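Local coordinates for protein HAD hydrolase, family IA, variant 3 (Entamoeba histolytica, PDB 6W04) that binds a magnesium ion and probably acts as a hydrolase of the haloacid dehalogenase superfamily, with a substrate that is not established, at residues 90-93 / 94-98; 128-131 / 132-135; 159-162 / 163-166; 192-195 / 196-199; 204-208 / 209-213. All blocks are in the same frame, centred on the assembly; numbering follows the deposited sequence. Where two conformers were deposited one is given.

Interaction 1 (90-93 / 94-98); sequences GAIN and LFEAL
Phe-95 lies against the backbone of Ala-91 in the first turns of helix 91-100, one of the helices packed on the parallel sheet of this Rossmann-like HAD domain. Gly-90 is the N-cap; its positive phi (81°) is a conformation glycine adopts readily. From there the i to i+4 backbone bonds of an alpha helix follow in regular order: Leu-94 N to Gly-90 O, Phe-95 N to Ala-91 O, Glu-96 N to Ile-92 O and Ala-97 N to Asn-93 O, all 2.9 to 3.0 Å long.

Apolar contacts are led by Phe-95. Its CG is anti to the carbonyl carbon (chi1 -63°), which folds the ring back over the preceding turn, where the methyl of Ala-91 meets it, CB to CZ 4.2 Å. Beyond the helix the same ring is met edge-to-face by Phe-129 and Phe-6, and Leu-94 packs on Phe-6 and Phe-209.

On the outward side the extended Glu-96 runs across Ile-92, whose CG2 lies 3.9 Å from Glu-96 OE1. Over one face of the Phe-95 ring, Ala-91 O sits 3.2 Å from the plane, offset toward the rim, and 3.3 Å from Phe-95 CG.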
# COMPACT_ATOMS: atom_id res chain seq x y z
N GLY A 90 13.17 -3.79 -9.46
CA GLY A 90 13.25 -5.17 -9.04
C GLY A 90 11.93 -5.88 -8.86
O GLY A 90 11.92 -7.11 -8.76
N ALA A 91 10.81 -5.15 -8.83
CA ALA A 91 9.53 -5.79 -8.57
C ALA A 91 9.18 -6.81 -9.65
O ALA A 91 8.86 -7.97 -9.34
CB ALA A 91 8.43 -4.73 -8.46
N ILE A 92 9.26 -6.41 -10.92
CA ILE A 92 8.88 -7.33 -12.00
C ILE A 92 9.76 -8.58 -11.96
O ILE A 92 9.26 -9.70 -12.12
CB ILE A 92 8.94 -6.63 -13.37
CG1 ILE A 92 7.90 -5.50 -13.44
CG2 ILE A 92 8.70 -7.62 -14.50
CD1 ILE A 92 7.80 -4.84 -14.80
N ASN A 93 11.06 -8.40 -11.72
CA ASN A 93 11.96 -9.54 -11.60
C ASN A 93 11.51 -10.49 -10.50
O ASN A 93 11.53 -11.72 -10.68
CB ASN A 93 13.38 -9.08 -11.33
CG ASN A 93 14.04 -8.43 -12.53
OD1 ASN A 93 13.60 -8.62 -13.67
ND2 ASN A 93 15.10 -7.67 -12.28
N LEU A 94 11.15 -9.94 -9.34
CA LEU A 94 10.65 -10.79 -8.26
C LEU A 94 9.39 -11.53 -8.68
O LEU A 94 9.26 -12.73 -8.43
CB LEU A 94 10.39 -9.95 -7.00
CG LEU A 94 10.11 -10.73 -5.72
CD1 LEU A 94 11.16 -11.83 -5.55
CD2 LEU A 94 10.07 -9.80 -4.48
N PHE A 95 8.45 -10.82 -9.33
CA PHE A 95 7.23 -11.45 -9.84
C PHE A 95 7.56 -12.68 -10.68
O PHE A 95 6.97 -13.75 -10.49
CB PHE A 95 6.42 -10.48 -10.70
CG PHE A 95 5.91 -9.27 -9.98
CD1 PHE A 95 5.83 -9.22 -8.60
CD2 PHE A 95 5.46 -8.18 -10.72
CE1 PHE A 95 5.34 -8.09 -7.97
CE2 PHE A 95 4.96 -7.06 -10.09
CZ PHE A 95 4.91 -7.01 -8.71
N GLU A 96 8.47 -12.54 -11.64
CA GLU A 96 8.82 -13.65 -12.52
C GLU A 96 9.53 -14.76 -11.76
O GLU A 96 9.24 -15.95 -11.97
CB GLU A 96 9.69 -13.16 -13.68
CG GLU A 96 9.06 -12.03 -14.48
CD GLU A 96 9.99 -11.48 -15.55
OE1 GLU A 96 9.51 -10.87 -16.53
OE2 GLU A 96 11.21 -11.67 -15.41
N ALA A 97 10.44 -14.40 -10.87
CA ALA A 97 11.16 -15.41 -10.10
C ALA A 97 10.22 -16.20 -9.20
O ALA A 97 10.40 -17.41 -9.01
CB ALA A 97 12.28 -14.75 -9.28
N LEU A 98 9.20 -15.53 -8.64
CA LEU A 98 8.25 -16.21 -7.76
C LEU A 98 7.43 -17.25 -8.53
O LEU A 98 7.28 -18.39 -8.08
CB LEU A 98 7.34 -15.18 -7.09
CG LEU A 98 7.98 -14.34 -5.97
CD1 LEU A 98 7.07 -13.21 -5.51
CD2 LEU A 98 8.41 -15.24 -4.79

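Interaction 2 (128-131 / 132-135); sequences WFDI and DKII
Phe-129 touches Ile-134 across a compact turn in the loop between helix 113-123 and strand 135-137. The contact is slight, Phe-129 CB to Ile-134 CD1 at 4.2 Å; the phenyl ring is met edge-to-face by Phe-105.

Asp-130 does most of the polar work. Its carbonyl O accepts from Lys-133 N at 2.9 Å, the bond that closes the turn, with the donor 50° out of the carbonyl plane. The carboxylate reaches forward along the chain as well: with CG anti to the backbone nitrogen (chi1 -178°), OD1 reaches Asp-132 N at 3.0 Å and is approached from above the carboxylate plane. This one residue thus holds two successive amides, one by its backbone and one by its side chain, in an Asx turn and a beta turn that share Asp-130 as their first residue. The stem of Lys-133 crosses the carboxylate, CE lying 3.8 Å from Asp-130 OD2. Lys-133 NZ stays 4.4 Å from Asp-130 OD2, too far for a salt bridge, although the opposite charges probably attract.

Ile-131 contributes through its carbonyl. The oxygen takes a weak bond from Ile-134 N, and a water donates to both Ile-131 O and Ile-134 O, at 2.7 Å each, bridging the exit of the turn.

Beyond it, Ile-135 pairs with Ile-107 and Thr-109 of strand 105-112, starting the edge strand of the sheet. Ile-134 packs on Ile-107, while Lys-133 and Ile-135 lie against helix 148-157.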
# COMPACT_ATOMS: atom_id res chain seq x y z
N TRP A 128 1.05 -10.50 -14.42
CA TRP A 128 1.61 -11.26 -13.31
C TRP A 128 0.61 -11.67 -12.25
O TRP A 128 0.91 -12.58 -11.47
CB TRP A 128 2.73 -10.47 -12.61
CG TRP A 128 3.70 -9.87 -13.57
CD1 TRP A 128 4.76 -10.48 -14.16
CD2 TRP A 128 3.68 -8.53 -14.05
NE1 TRP A 128 5.42 -9.60 -14.98
CE2 TRP A 128 4.77 -8.39 -14.94
CE3 TRP A 128 2.85 -7.43 -13.82
CZ2 TRP A 128 5.05 -7.20 -15.60
CZ3 TRP A 128 3.13 -6.24 -14.48
CH2 TRP A 128 4.22 -6.14 -15.36
N PHE A 129 -0.58 -11.05 -12.23
CA PHE A 129 -1.57 -11.24 -11.18
C PHE A 129 -2.89 -11.70 -11.76
O PHE A 129 -3.36 -11.16 -12.77
CB PHE A 129 -1.81 -9.92 -10.43
CG PHE A 129 -0.61 -9.45 -9.66
CD1 PHE A 129 -0.39 -9.89 -8.37
CD2 PHE A 129 0.32 -8.62 -10.25
CE1 PHE A 129 0.72 -9.48 -7.65
CE2 PHE A 129 1.45 -8.21 -9.54
CZ PHE A 129 1.64 -8.64 -8.24
N ASP A 130 -3.51 -12.68 -11.11
CA ASP A 130 -4.91 -12.98 -11.32
C ASP A 130 -5.71 -11.82 -10.74
O ASP A 130 -5.71 -11.63 -9.52
CB ASP A 130 -5.28 -14.30 -10.66
CG ASP A 130 -6.73 -14.71 -10.88
OD1 ASP A 130 -7.58 -13.85 -11.22
OD2 ASP A 130 -7.03 -15.91 -10.69
N ILE A 131 -6.41 -11.06 -11.61
CA ILE A 131 -7.09 -9.84 -11.16
C ILE A 131 -8.13 -10.15 -10.10
O ILE A 131 -8.44 -9.30 -9.26
CB ILE A 131 -7.73 -9.06 -12.34
CG1 ILE A 131 -8.79 -9.89 -13.06
CG2 ILE A 131 -6.69 -8.58 -13.32
CD1 ILE A 131 -9.45 -9.13 -14.20
N ASP A 132 -8.70 -11.36 -10.10
CA ASP A 132 -9.72 -11.71 -9.12
C ASP A 132 -9.14 -12.03 -7.74
O ASP A 132 -9.90 -12.05 -6.77
CB ASP A 132 -10.54 -12.90 -9.65
CG ASP A 132 -11.61 -13.37 -8.67
OD1 ASP A 132 -12.40 -12.53 -8.18
OD2 ASP A 132 -11.68 -14.59 -8.41
N LYS A 133 -7.83 -12.23 -7.62
CA LYS A 133 -7.17 -12.45 -6.33
C LYS A 133 -6.48 -11.21 -5.78
O LYS A 133 -5.83 -11.29 -4.73
CB LYS A 133 -6.15 -13.59 -6.43
CG LYS A 133 -6.77 -14.95 -6.85
CD LYS A 133 -5.73 -16.05 -6.91
CE LYS A 133 -6.38 -17.39 -7.27
NZ LYS A 133 -5.38 -18.48 -7.47
N ILE A 134 -6.59 -10.07 -6.46
CA ILE A 134 -6.10 -8.81 -5.90
C ILE A 134 -7.09 -8.36 -4.83
O ILE A 134 -8.29 -8.27 -5.07
CB ILE A 134 -5.95 -7.74 -7.00
CG1 ILE A 134 -4.82 -8.11 -7.98
CG2 ILE A 134 -5.72 -6.36 -6.39
CD1 ILE A 134 -4.73 -7.19 -9.18
N ILE A 135 -6.59 -8.12 -3.62
CA ILE A 135 -7.44 -7.71 -2.51
C ILE A 135 -7.41 -6.19 -2.44
O ILE A 135 -6.33 -5.59 -2.37
CB ILE A 135 -6.99 -8.32 -1.17
CG1 ILE A 135 -6.89 -9.85 -1.28
CG2 ILE A 135 -7.95 -7.91 -0.05
CD1 ILE A 135 -8.11 -10.50 -1.89
O HOH W 1 -9.93 -8.55 -7.20

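Interaction 3 (159-162 / 163-166); sequences VSIS and HCIV
Ser-160 and His-163 are joined twice across the short 3-10 turn that leads from helix 148-157 into strand 164-168, an inner strand of the parallel HAD sheet with the magnesium ligand Asp-169 just past its end. The backbone link runs from His-163 N to Ser-160 O, 3.0 Å, with the donor 50° above the carbonyl plane. The side-chain link joins Ser-160 OG to His-163 ND1 at 3.1 Å, and either atom could be the donor. For the imidazole, chi1 of -59° sets CG beside its own backbone nitrogen, and chi2 of 103° turns ND1 toward Ser-160.

The Ser-160 hydroxyl serves further partners. Ser-162 OG donates to it at 3.2 Å, and Ser-162 N makes a weak bond to it, so three groups gather round one oxygen. Ser-162 OG also lies over one face of the His-163 ring. The next amide is satisfied by the turn itself: Cys-164 N donates to Ile-161 O at 3.0 Å, again well above the carbonyl plane. Outside the turn, Ser-160 N is held by the carboxylate of Glu-2, whose backbone also bonds to that of His-163.

Beneath the polar side, Cys-164 SG meets Val-159 CG2 at 3.6 Å, and Ile-161 CD1 comes within 4.3 Å of Cys-164 CB. These side chains continue onto Ala-3 and Leu-5 of the neighbouring strand and onto helix 148-157.

With Ser-162 OG as its donor, Ser-160 OG could offer its own hydrogen to a neutral ND1 or, if ND1 is protonated, accept from it instead.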
# COMPACT_ATOMS: atom_id res chain seq x y z
N VAL A 159 -3.31 -20.31 1.36
CA VAL A 159 -2.07 -20.53 2.08
C VAL A 159 -2.27 -20.13 3.54
O VAL A 159 -3.24 -19.46 3.90
CB VAL A 159 -0.88 -19.76 1.46
CG1 VAL A 159 -0.63 -20.22 0.03
CG2 VAL A 159 -1.15 -18.25 1.52
N SER A 160 -1.33 -20.54 4.39
CA SER A 160 -1.35 -20.19 5.80
C SER A 160 -0.67 -18.84 6.00
O SER A 160 0.44 -18.63 5.50
CB SER A 160 -0.67 -21.28 6.63
OG SER A 160 0.12 -20.69 7.65
N ILE A 161 -1.34 -17.93 6.72
CA ILE A 161 -0.86 -16.55 6.86
C ILE A 161 0.54 -16.52 7.47
O ILE A 161 1.37 -15.69 7.09
CB ILE A 161 -1.84 -15.70 7.69
CG1 ILE A 161 -1.36 -14.24 7.79
CG2 ILE A 161 -2.01 -16.26 9.11
CD1 ILE A 161 -1.26 -13.54 6.44
N SER A 162 0.83 -17.44 8.39
CA SER A 162 2.10 -17.35 9.11
C SER A 162 3.27 -17.83 8.28
O SER A 162 4.41 -17.77 8.75
CB SER A 162 2.02 -18.14 10.42
OG SER A 162 1.65 -19.49 10.19
N HIS A 163 3.04 -18.31 7.06
CA HIS A 163 4.12 -18.60 6.14
C HIS A 163 4.11 -17.62 4.97
O HIS A 163 4.62 -17.92 3.88
CB HIS A 163 4.05 -20.05 5.68
CG HIS A 163 4.14 -21.02 6.81
ND1 HIS A 163 3.04 -21.68 7.32
CD2 HIS A 163 5.18 -21.38 7.59
CE1 HIS A 163 3.41 -22.44 8.33
NE2 HIS A 163 4.71 -22.27 8.52
N CYS A 164 3.55 -16.43 5.19
CA CYS A 164 3.50 -15.38 4.18
C CYS A 164 4.48 -14.27 4.52
O CYS A 164 4.57 -13.83 5.67
CB CYS A 164 2.08 -14.79 4.06
SG CYS A 164 0.88 -15.87 3.27
N ILE A 165 5.19 -13.80 3.49
CA ILE A 165 5.89 -12.53 3.53
C ILE A 165 4.93 -11.42 3.11
O ILE A 165 4.17 -11.58 2.15
CB ILE A 165 7.13 -12.56 2.61
CG1 ILE A 165 8.16 -13.54 3.17
CG2 ILE A 165 7.70 -11.17 2.45
CD1 ILE A 165 8.83 -13.07 4.48
N VAL A 166 4.97 -10.30 3.83
CA VAL A 166 4.26 -9.08 3.47
C VAL A 166 5.29 -7.98 3.29
O VAL A 166 6.14 -7.76 4.16
CB VAL A 166 3.22 -8.69 4.53
CG1 VAL A 166 2.65 -7.30 4.22
CG2 VAL A 166 2.13 -9.75 4.59

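Interaction 4 (192-195 / 196-199); sequences TVNE and LLQI
A capping box starts helix 193-197, from whose first turn Thr-192 O accepts the amide of Leu-196 at 3.1 Å. In the box itself, Thr-192 and Glu-195 exchange bonds: Glu-195 N donates to Thr-192 OG1 at 2.9 Å, and Thr-192 N donates to Glu-195 OE1 at 3.0 Å. The hydroxyl reaches the amide from a position between its backbone nitrogen and carbonyl carbon (chi1 69°), while the Glu-195 chain, CG anti to its carbonyl carbon and extended beyond, carries its carboxylate back alongside the N-cap. The N-H meets OE1 from above the carboxylate plane, 39° out of it. A negative group at the amino end of a helix probably also interacts favourably with the helix dipole.

This short helix is the crossover of a beta-alpha-beta unit, linking strand 183-187 to the edge strand 205-206. On its flank Val-193 and Leu-197 lie side by side and point the same way, one turn apart, with CG1 of Val-193 and CD1 of Leu-197 3.9 Å from each other. Val-193 also rests on His-207. Leu-196 is the buried member, packing on Ala-188 and Met-191; its side chain is about 6 Å from that of the magnesium ligand Asp-169.

The amide of Gln-198 is shared between Glu-195 O and, weakly, Asn-194 O, each 3.2 Å from Gln-198 N, with Glu-195 O approached 71° out of its carbonyl plane.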
# COMPACT_ATOMS: atom_id res chain seq x y z
N THR A 192 12.95 5.67 6.44
CA THR A 192 14.27 5.10 6.19
C THR A 192 14.28 3.62 6.57
O THR A 192 13.38 3.12 7.25
CB THR A 192 15.34 5.83 7.00
OG1 THR A 192 15.18 5.56 8.40
CG2 THR A 192 15.26 7.34 6.74
N VAL A 193 15.32 2.91 6.11
CA VAL A 193 15.50 1.52 6.52
C VAL A 193 15.58 1.42 8.04
O VAL A 193 14.95 0.54 8.65
CB VAL A 193 16.76 0.92 5.86
CG1 VAL A 193 17.31 -0.23 6.70
CG2 VAL A 193 16.44 0.45 4.45
N ASN A 194 16.38 2.30 8.67
CA ASN A 194 16.57 2.25 10.12
C ASN A 194 15.29 2.59 10.87
O ASN A 194 15.06 2.07 11.97
CB ASN A 194 17.67 3.22 10.54
CG ASN A 194 19.04 2.78 10.08
OD1 ASN A 194 19.25 1.61 9.74
ND2 ASN A 194 19.99 3.71 10.07
N GLU A 195 14.47 3.48 10.32
CA GLU A 195 13.22 3.80 10.98
C GLU A 195 12.27 2.61 10.95
O GLU A 195 11.60 2.32 11.94
CB GLU A 195 12.59 5.04 10.34
CG GLU A 195 13.35 6.35 10.67
CD GLU A 195 12.85 7.53 9.85
OE1 GLU A 195 12.20 7.31 8.81
OE2 GLU A 195 13.08 8.69 10.26
N LEU A 196 12.23 1.89 9.83
CA LEU A 196 11.39 0.69 9.75
C LEU A 196 11.89 -0.40 10.69
O LEU A 196 11.08 -1.13 11.26
CB LEU A 196 11.33 0.18 8.31
CG LEU A 196 10.53 1.05 7.33
CD1 LEU A 196 11.05 0.90 5.88
CD2 LEU A 196 9.03 0.71 7.40
N LEU A 197 13.22 -0.50 10.87
CA LEU A 197 13.77 -1.51 11.77
C LEU A 197 13.45 -1.22 13.23
O LEU A 197 13.45 -2.14 14.05
CB LEU A 197 15.29 -1.64 11.57
CG LEU A 197 15.74 -2.22 10.21
CD1 LEU A 197 17.26 -2.22 10.06
CD2 LEU A 197 15.19 -3.63 9.99
N GLN A 198 13.19 0.05 13.58
CA GLN A 198 12.87 0.38 14.96
C GLN A 198 11.49 -0.10 15.38
O GLN A 198 11.16 -0.00 16.56
CB GLN A 198 13.00 1.89 15.18
CG GLN A 198 14.44 2.43 15.12
CD GLN A 198 15.06 2.59 16.50
OE1 GLN A 198 14.82 3.58 17.20
NE2 GLN A 198 15.87 1.62 16.90
N ILE A 199 10.68 -0.63 14.45
CA ILE A 199 9.36 -1.18 14.76
C ILE A 199 9.51 -2.61 15.26
O ILE A 199 10.15 -3.44 14.60
CB ILE A 199 8.44 -1.14 13.53
CG1 ILE A 199 8.15 0.30 13.10
CG2 ILE A 199 7.14 -1.88 13.80
CD1 ILE A 199 7.48 0.35 11.73

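Interaction 5 (204-208 / 209-213); sequences LAIHT and FNEIT
Glu-211 reaches back over the turn that follows strand 205-206 and receives the amide of His-207 on its carboxylate. The bond from His-207 N to Glu-211 OE1 is short, 2.6 Å, and nearly straight (164°). An extended chain beyond CG (chi2 179°) carries the carboxylate past Ile-206, running the opposite way, with OE1 3.3 Å from Ile-206 CB. The other oxygen, OE2, lies in plane at the edge of the His-207 ring, 3.5 Å from ND1, and the carboxylate is turned steeply to the imidazole.

Thr-208 holds the start of the 3-10 segment 209-211. Its carbonyl accepts from Glu-211 N, and its hydroxyl accepts from Asn-210 N at 3.2 Å, an ST turn. Thr-208 N is buried here and has no partner in the model.

Ile-206 is the apolar centre. Its CG1 occupies the position between backbone N and carbonyl carbon (chi1 60°), which brings Ile-206 CD1 to 3.8 Å from Ile-212 CB, the two chains crossing at about a right angle. Leu-204 CD2 adds a contact to Ile-212 CD1 at 3.6 Å. Phe-209, beyond them, meets Phe-167 edge-to-face and packs on helix 91-100.

The strand end is thus tied to the turn by the amide-carboxylate bond and by apolar contact; the nearby carboxylate would probably favour a protonated His-207 imidazole.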
# COMPACT_ATOMS: atom_id res chain seq x y z
N LEU A 204 13.66 -6.69 8.83
CA LEU A 204 14.35 -6.49 7.57
C LEU A 204 13.62 -5.37 6.84
O LEU A 204 12.39 -5.35 6.82
CB LEU A 204 14.38 -7.77 6.72
CG LEU A 204 15.31 -7.74 5.50
CD1 LEU A 204 16.75 -7.89 5.94
CD2 LEU A 204 14.93 -8.85 4.54
N ALA A 205 14.38 -4.43 6.28
CA ALA A 205 13.78 -3.39 5.45
C ALA A 205 14.73 -3.14 4.29
O ALA A 205 15.95 -3.32 4.43
CB ALA A 205 13.50 -2.12 6.26
N ILE A 206 14.18 -2.76 3.14
CA ILE A 206 14.97 -2.58 1.93
C ILE A 206 14.50 -1.34 1.19
O ILE A 206 13.39 -0.83 1.40
CB ILE A 206 14.91 -3.80 0.99
CG1 ILE A 206 13.46 -4.04 0.55
CG2 ILE A 206 15.54 -5.02 1.66
CD1 ILE A 206 13.25 -5.24 -0.35
N HIS A 207 15.36 -0.86 0.28
CA HIS A 207 15.01 0.30 -0.53
C HIS A 207 14.20 -0.10 -1.76
O HIS A 207 13.21 0.56 -2.09
CB HIS A 207 16.27 1.07 -0.94
CG HIS A 207 16.98 1.70 0.21
ND1 HIS A 207 18.15 1.19 0.74
CD2 HIS A 207 16.68 2.80 0.96
CE1 HIS A 207 18.54 1.95 1.76
NE2 HIS A 207 17.67 2.93 1.90
N THR A 208 14.62 -1.16 -2.45
CA THR A 208 13.94 -1.66 -3.64
C THR A 208 13.95 -3.18 -3.64
O THR A 208 14.66 -3.82 -2.85
CB THR A 208 14.59 -1.16 -4.94
OG1 THR A 208 15.74 -1.97 -5.21
CG2 THR A 208 15.01 0.29 -4.83
N PHE A 209 13.20 -3.78 -4.56
CA PHE A 209 13.16 -5.24 -4.61
C PHE A 209 14.43 -5.86 -5.19
O PHE A 209 14.59 -7.08 -5.11
CB PHE A 209 11.90 -5.71 -5.36
CG PHE A 209 10.63 -5.33 -4.65
CD1 PHE A 209 10.10 -6.16 -3.67
CD2 PHE A 209 10.03 -4.10 -4.90
CE1 PHE A 209 8.95 -5.79 -2.98
CE2 PHE A 209 8.88 -3.72 -4.20
CZ PHE A 209 8.34 -4.56 -3.25
N ASN A 210 15.34 -5.05 -5.75
CA ASN A 210 16.66 -5.55 -6.11
C ASN A 210 17.43 -6.05 -4.89
O ASN A 210 18.39 -6.81 -5.05
CB ASN A 210 17.50 -4.46 -6.79
CG ASN A 210 16.98 -4.09 -8.16
OD1 ASN A 210 16.35 -4.90 -8.84
ND2 ASN A 210 17.24 -2.86 -8.58
N GLU A 211 17.04 -5.64 -3.69
CA GLU A 211 17.81 -5.91 -2.48
C GLU A 211 17.32 -7.13 -1.71
O GLU A 211 17.80 -7.38 -0.60
CB GLU A 211 17.79 -4.67 -1.59
CG GLU A 211 18.36 -3.43 -2.26
CD GLU A 211 18.30 -2.22 -1.35
OE1 GLU A 211 17.47 -2.22 -0.42
OE2 GLU A 211 19.09 -1.27 -1.56
N ILE A 212 16.38 -7.88 -2.26
CA ILE A 212 15.83 -9.05 -1.59
C ILE A 212 15.91 -10.24 -2.55
O ILE A 212 15.76 -10.08 -3.77
CB ILE A 212 14.39 -8.78 -1.11
CG1 ILE A 212 13.91 -9.88 -0.17
CG2 ILE A 212 13.42 -8.61 -2.30
CD1 ILE A 212 14.68 -9.96 1.11
N THR A 213 16.16 -11.43 -2.00
CA THR A 213 16.13 -12.67 -2.76
C THR A 213 15.07 -13.61 -2.17
O THR A 213 14.65 -13.47 -1.02
CB THR A 213 17.49 -13.39 -2.76
OG1 THR A 213 17.72 -13.99 -1.49
CG2 THR A 213 18.62 -12.42 -3.08

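Overall arrangement
Interactions 1, 2 and 5 are partly buried, whereas 3 and 4 lie nearer the surface. Interactions 1 and 2 meet through aromatic rings, with Phe-95 and Trp-128 among them, joining helix 91-100 to the approach to edge strand 135-137. On another side the same helix meets interaction 5, through Leu-94 and Phe-209. Interactions 4 and 5 hold successive elements, helix 193-197 and the opposite edge strand 205-206, and pack together through Leu-196 and Ala-205. Interaction 3 touches none of the others, but shares the sheet with interaction 5. Helical backbone bonds dominate in 1 and 4, while 2, 3 and 5 rely on polar side chains to shape turns.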